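Local coordinates for protein galactose mutarotase related enzyme (Lactobacillus acidophilus, PDB 3DCD) that probably binds carbohydrate and may act as an isomerase of the aldose 1-epimerase (galactose mutarotase) family, although its own function is not established, at residues Y61-K66 with Y105-E110; E110-Y115 with S127-S132. All coordinates share one frame; numbering follows the deposited sequence.

Contact 1 of 2, residues Y61-K66 with Y105-E110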
# COMPACT_ATOMS: atom_id res chain seq x y z
N TYR A 61 -4.39 -9.37 19.59
CA TYR A 61 -3.03 -9.48 20.07
C TYR A 61 -3.03 -9.18 21.55
O TYR A 61 -4.01 -8.66 22.09
CB TYR A 61 -2.11 -8.52 19.32
CG TYR A 61 -2.38 -7.04 19.56
CD1 TYR A 61 -1.73 -6.35 20.59
CD2 TYR A 61 -3.25 -6.32 18.73
CE1 TYR A 61 -1.96 -5.00 20.81
CE2 TYR A 61 -3.47 -4.96 18.94
CZ TYR A 61 -2.82 -4.31 19.98
OH TYR A 61 -3.04 -2.97 20.20
N THR A 62 -1.92 -9.51 22.21
CA THR A 62 -1.75 -9.13 23.60
C THR A 62 -0.58 -8.17 23.71
O THR A 62 0.37 -8.23 22.92
CB THR A 62 -1.56 -10.34 24.56
OG1 THR A 62 -0.36 -11.06 24.22
CG2 THR A 62 -2.77 -11.27 24.51
N TYR A 63 -0.66 -7.27 24.67
CA TYR A 63 0.45 -6.40 24.97
C TYR A 63 0.47 -6.22 26.46
O TYR A 63 -0.55 -5.86 27.05
CB TYR A 63 0.32 -5.06 24.25
CG TYR A 63 1.44 -4.09 24.57
CD1 TYR A 63 2.75 -4.33 24.12
CD2 TYR A 63 1.20 -2.96 25.34
CE1 TYR A 63 3.77 -3.45 24.40
CE2 TYR A 63 2.22 -2.06 25.63
CZ TYR A 63 3.50 -2.32 25.16
OH TYR A 63 4.51 -1.43 25.46
N LYS A 64 1.62 -6.52 27.07
CA LYS A 64 1.76 -6.49 28.53
C LYS A 64 0.69 -7.31 29.23
O LYS A 64 0.24 -6.95 30.30
CB LYS A 64 1.73 -5.04 29.08
CG LYS A 64 2.82 -4.11 28.53
CD LYS A 64 4.21 -4.62 28.82
CE LYS A 64 5.26 -3.62 28.36
NZ LYS A 64 6.58 -4.28 28.21
N GLY A 65 0.26 -8.41 28.61
CA GLY A 65 -0.72 -9.31 29.21
C GLY A 65 -2.17 -8.94 28.98
O GLY A 65 -3.08 -9.66 29.40
N LYS A 66 -2.40 -7.82 28.31
CA LYS A 66 -3.77 -7.36 28.08
C LYS A 66 -4.13 -7.65 26.63
O LYS A 66 -3.29 -7.49 25.74
CB LYS A 66 -3.91 -5.86 28.40
CG LYS A 66 -5.33 -5.29 28.22
CD LYS A 66 -5.42 -3.86 28.72
CE LYS A 66 -6.64 -3.15 28.13
NZ LYS A 66 -6.83 -1.77 28.70
N TYR A 105 -5.31 0.02 20.62
CA TYR A 105 -3.90 0.23 20.32
C TYR A 105 -3.32 1.20 21.38
O TYR A 105 -3.51 2.42 21.28
CB TYR A 105 -3.74 0.75 18.89
CG TYR A 105 -2.30 0.84 18.42
CD1 TYR A 105 -1.54 -0.31 18.21
CD2 TYR A 105 -1.69 2.08 18.21
CE1 TYR A 105 -0.20 -0.24 17.80
CE2 TYR A 105 -0.36 2.17 17.81
CZ TYR A 105 0.38 1.01 17.61
OH TYR A 105 1.71 1.08 17.21
N PRO A 106 -2.62 0.66 22.39
CA PRO A 106 -2.34 1.41 23.63
C PRO A 106 -1.10 2.29 23.49
O PRO A 106 -0.17 2.20 24.30
CB PRO A 106 -2.10 0.31 24.67
CG PRO A 106 -1.54 -0.83 23.87
CD PRO A 106 -2.04 -0.70 22.44
N PHE A 107 -1.08 3.09 22.42
CA PHE A 107 0.04 3.97 22.13
C PHE A 107 -0.42 5.35 21.74
O PHE A 107 -1.49 5.52 21.13
CB PHE A 107 0.92 3.38 21.03
CG PHE A 107 1.56 2.08 21.41
CD1 PHE A 107 2.67 2.05 22.25
CD2 PHE A 107 1.02 0.87 20.96
CE1 PHE A 107 3.26 0.85 22.61
CE2 PHE A 107 1.60 -0.34 21.32
CZ PHE A 107 2.73 -0.35 22.13
N LYS A 108 0.39 6.34 22.10
CA LYS A 108 0.18 7.70 21.66
C LYS A 108 1.14 7.96 20.51
O LYS A 108 2.29 7.53 20.55
CB LYS A 108 0.45 8.67 22.81
CG LYS A 108 -0.46 8.45 24.02
CD LYS A 108 -0.22 9.50 25.11
CE LYS A 108 -0.68 10.92 24.71
NZ LYS A 108 -2.11 11.02 24.29
N PHE A 109 0.67 8.65 19.47
CA PHE A 109 1.48 8.84 18.27
C PHE A 109 1.05 10.06 17.49
O PHE A 109 -0.05 10.59 17.70
CB PHE A 109 1.38 7.60 17.36
CG PHE A 109 -0.04 7.30 16.91
CD1 PHE A 109 -0.85 6.42 17.62
CD2 PHE A 109 -0.58 7.94 15.79
CE1 PHE A 109 -2.17 6.17 17.23
CE2 PHE A 109 -1.90 7.70 15.39
CZ PHE A 109 -2.69 6.81 16.11
N GLU A 110 1.91 10.48 16.56
CA GLU A 110 1.54 11.36 15.47
C GLU A 110 1.86 10.60 14.18
O GLU A 110 3.01 10.23 13.96
CB GLU A 110 2.32 12.68 15.52
CG GLU A 110 2.01 13.57 16.73
CD GLU A 110 2.81 14.87 16.74
OE1 GLU A 110 3.75 15.04 15.93
OE2 GLU A 110 2.50 15.73 17.58

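Contact 2 of 2, residues E110-Y115 with S127-S132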
# COMPACT_ATOMS: atom_id res chain seq x y z
N GLU A 110 1.91 10.48 16.56
CA GLU A 110 1.54 11.36 15.47
C GLU A 110 1.86 10.60 14.18
O GLU A 110 3.01 10.23 13.96
CB GLU A 110 2.32 12.68 15.52
CG GLU A 110 2.01 13.57 16.73
CD GLU A 110 2.81 14.87 16.74
OE1 GLU A 110 3.75 15.04 15.93
OE2 GLU A 110 2.50 15.73 17.58
N PHE A 111 0.84 10.36 13.35
CA PHE A 111 1.02 9.66 12.07
C PHE A 111 0.72 10.61 10.93
O PHE A 111 -0.41 11.09 10.81
CB PHE A 111 0.08 8.45 11.99
CG PHE A 111 0.18 7.67 10.68
CD1 PHE A 111 1.41 7.46 10.06
CD2 PHE A 111 -0.96 7.10 10.10
CE1 PHE A 111 1.51 6.72 8.84
CE2 PHE A 111 -0.89 6.36 8.91
CZ PHE A 111 0.35 6.16 8.28
N ARG A 112 1.72 10.88 10.09
CA ARG A 112 1.57 11.80 8.98
C ARG A 112 1.71 11.07 7.65
O ARG A 112 2.64 10.27 7.47
CB ARG A 112 2.61 12.93 9.07
CG ARG A 112 2.27 14.00 10.11
CD ARG A 112 3.43 15.00 10.24
NE ARG A 112 3.11 16.05 11.19
CZ ARG A 112 3.29 15.95 12.51
NH1 ARG A 112 3.82 14.84 13.03
NH2 ARG A 112 2.96 16.95 13.30
N VAL A 113 0.78 11.33 6.74
CA VAL A 113 0.85 10.85 5.37
C VAL A 113 0.97 12.07 4.47
O VAL A 113 0.06 12.91 4.39
CB VAL A 113 -0.39 9.97 4.97
CG1 VAL A 113 -0.23 9.45 3.54
CG2 VAL A 113 -0.53 8.78 5.92
N ASN A 114 2.12 12.17 3.83
CA ASN A 114 2.40 13.28 2.94
C ASN A 114 2.39 12.79 1.52
O ASN A 114 3.00 11.77 1.21
CB ASN A 114 3.76 13.90 3.25
CG ASN A 114 4.20 14.89 2.16
OD1 ASN A 114 3.73 16.02 2.09
ND2 ASN A 114 5.11 14.46 1.32
N TYR A 115 1.71 13.54 0.66
CA TYR A 115 1.71 13.28 -0.78
C TYR A 115 2.29 14.50 -1.46
O TYR A 115 1.90 15.63 -1.15
CB TYR A 115 0.28 13.09 -1.28
CG TYR A 115 -0.40 11.86 -0.75
CD1 TYR A 115 -1.29 11.93 0.31
CD2 TYR A 115 -0.15 10.61 -1.33
CE1 TYR A 115 -1.92 10.79 0.79
CE2 TYR A 115 -0.77 9.45 -0.86
CZ TYR A 115 -1.65 9.55 0.20
OH TYR A 115 -2.26 8.42 0.67
N SER A 127 5.34 9.25 8.09
CA SER A 127 6.10 9.67 9.24
C SER A 127 5.32 9.27 10.47
O SER A 127 4.15 9.63 10.61
CB SER A 127 6.30 11.18 9.21
OG SER A 127 6.73 11.65 10.47
N VAL A 128 5.97 8.51 11.36
CA VAL A 128 5.36 8.13 12.64
C VAL A 128 6.24 8.67 13.78
O VAL A 128 7.43 8.40 13.82
CB VAL A 128 5.24 6.58 12.75
CG1 VAL A 128 4.59 6.16 14.05
CG2 VAL A 128 4.42 6.03 11.56
N VAL A 129 5.64 9.43 14.70
CA VAL A 129 6.33 9.89 15.90
C VAL A 129 5.72 9.21 17.12
O VAL A 129 4.51 9.32 17.34
CB VAL A 129 6.26 11.43 16.05
CG1 VAL A 129 6.98 11.90 17.33
CG2 VAL A 129 6.87 12.10 14.80
N ASN A 130 6.54 8.51 17.89
CA ASN A 130 6.08 7.89 19.12
C ASN A 130 6.00 8.93 20.23
O ASN A 130 7.02 9.55 20.57
CB ASN A 130 7.01 6.74 19.51
CG ASN A 130 6.58 6.04 20.78
OD1 ASN A 130 5.46 6.22 21.26
ND2 ASN A 130 7.48 5.22 21.35
N LYS A 131 4.78 9.13 20.75
CA LYS A 131 4.48 10.08 21.83
C LYS A 131 4.20 9.37 23.15
O LYS A 131 3.73 9.98 24.10
CB LYS A 131 3.26 10.93 21.44
CG LYS A 131 3.51 11.88 20.28
CD LYS A 131 4.62 12.87 20.60
CE LYS A 131 4.78 13.91 19.50
NZ LYS A 131 5.73 14.99 19.90
N SER A 132 4.45 8.06 23.17
CA SER A 132 4.25 7.23 24.35
C SER A 132 5.49 7.26 25.24
O SER A 132 6.57 7.65 24.78
CB SER A 132 3.99 5.78 23.93
OG SER A 132 2.99 5.70 22.92
O HOH W 1 4.58 12.22 12.16

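Contact 1 of 2, residues Y61-K66 with Y105-E110
Tyr-63 and Phe-107 reach toward each other from opposite directions and meet with their rings inclined, the centroids 5.1 Å apart and the planes at 55°, an angle that makes the pair neither a parallel stack nor a T-shape. The tip of Phe-107 does the touching: its CZ lies over one face of the tyrosine ring, displaced toward the rim, 3.7 Å from CZ of Tyr-63. CG of Lys-64 lies against the opposite face, so the phenol is held between an aromatic tip and an aliphatic chain. With CG anti to the backbone N (chi1 178°), the Tyr-63 ring is carried out to Phe-107, and on the way CD2 passes 3.8 Å from CG of Pro-106. Replacing Tyr-63 by alanine would probably leave the tip of Phe-107 and CG of Pro-106 without their apolar partner and open a gap between the two segments.

Tyr-61, two residues earlier on the same strand, presents its OH end-on, 3.3 Å from CD of Pro-106, which sits at the edge of the phenol near the ring plane, and 3.6 Å from CD1 of Tyr-105. The proline is the centre of an inverse gamma turn closed by Phe-107 N and Tyr-105 O at 2.8 Å; Tyr-68 of strand 66-69 also touches it. On the 105-110 side, Phe-107 lays CD2 over a face of the Tyr-105 ring, whose own OH bonds to the carbonyl O of Ile-137. The example illustrates how a hairpin closed by the type I' turn Tyr-63 to Lys-66 can dock on a neighbouring turn through aromatic and proline carbons together with the phenol oxygen of Tyr-61, which packs against carbon here and has its hydrogen bond to Val-104 O, at the end of helix 99-104.

Contact 2 of 2, residues E110-Y115 with S127-S132
Glu-110 and Val-129 form an antiparallel hydrogen-bonded pair, Glu-110 N to Val-129 O at 3.0 Å and Val-129 N to Glu-110 O at 2.8 Å. Two residues on, Arg-112 and Ser-127 repeat the pattern: Arg-112 N reaches Ser-127 O at 2.8 Å, nearly straight (176° at the hydrogen), and Ser-127 N returns to Arg-112 O. Between them Phe-111 and Val-128 make the non-hydrogen-bonded pair, where CA-H groups point at Ser-127 O and Glu-110 O. On the face of Phe-111 and Val-128, CD1 of the former lies 3.7 Å from CG2 of the latter, and the Phe-111 ring stacks on Phe-50.

The face bearing Glu-110, Arg-112, Ser-127 and Val-129 is mostly polar. With CG beside the backbone N (chi1 -77°) and the chain extended from CG to NE, Arg-112 rises from this face and leans back toward Glu-110, bringing NH1 to Glu-110 OE1 at 2.9 Å; the carboxylate oxygen lies in the guanidinium plane but is met from above its own. NH2 adds a weak bond to the same oxygen, while NE pairs with Glu-84. One water bridges the two strands on this face: it accepts from Arg-112 NH1 and donates to Glu-110 O and Ser-127 OG. Glu-110 O thus takes a strand amide and a water; Ser-127 OG also bonds to Glu-282. Lys-131 lays CE 3.5 Å from Glu-110 OE2, its ammonium staying beyond salt-bridge distance. Asn-130 is buried: OD1 accepts from Ser-132 N in an Asx turn and ND2 bonds to Leu-277 O and Glu-134 O.

As a worked example, this beta hairpin separates its faces by chemistry: the apolar one packs, whereas on the other Arg-112 offsets Glu-110 and Glu-84 and, with Lys-131 nearby, would probably favour the ionised form of Glu-110.

In the fold
Contact 1 comes first along the chain, and the centres of the two contacts lie about 16 Å apart on the same side of the molecule. Strand 109-118 is common to both, and Glu-110 ends one segment and begins the next. The joint between them is direct: a probable backbone bond from Lys-131 N to Lys-108 O carries the connection one step beyond strands 109-118 and 121-130, and the Ser-132 side chain adds a second tie, to Lys-108 N. Contact 2 lies within the large antiparallel sheet of this aldose 1-epimerase-family fold, whereas contact 1 attaches the separate two-stranded hairpin 60-63/66-69 to the loop that leads into that sheet, near the outside of the molecule.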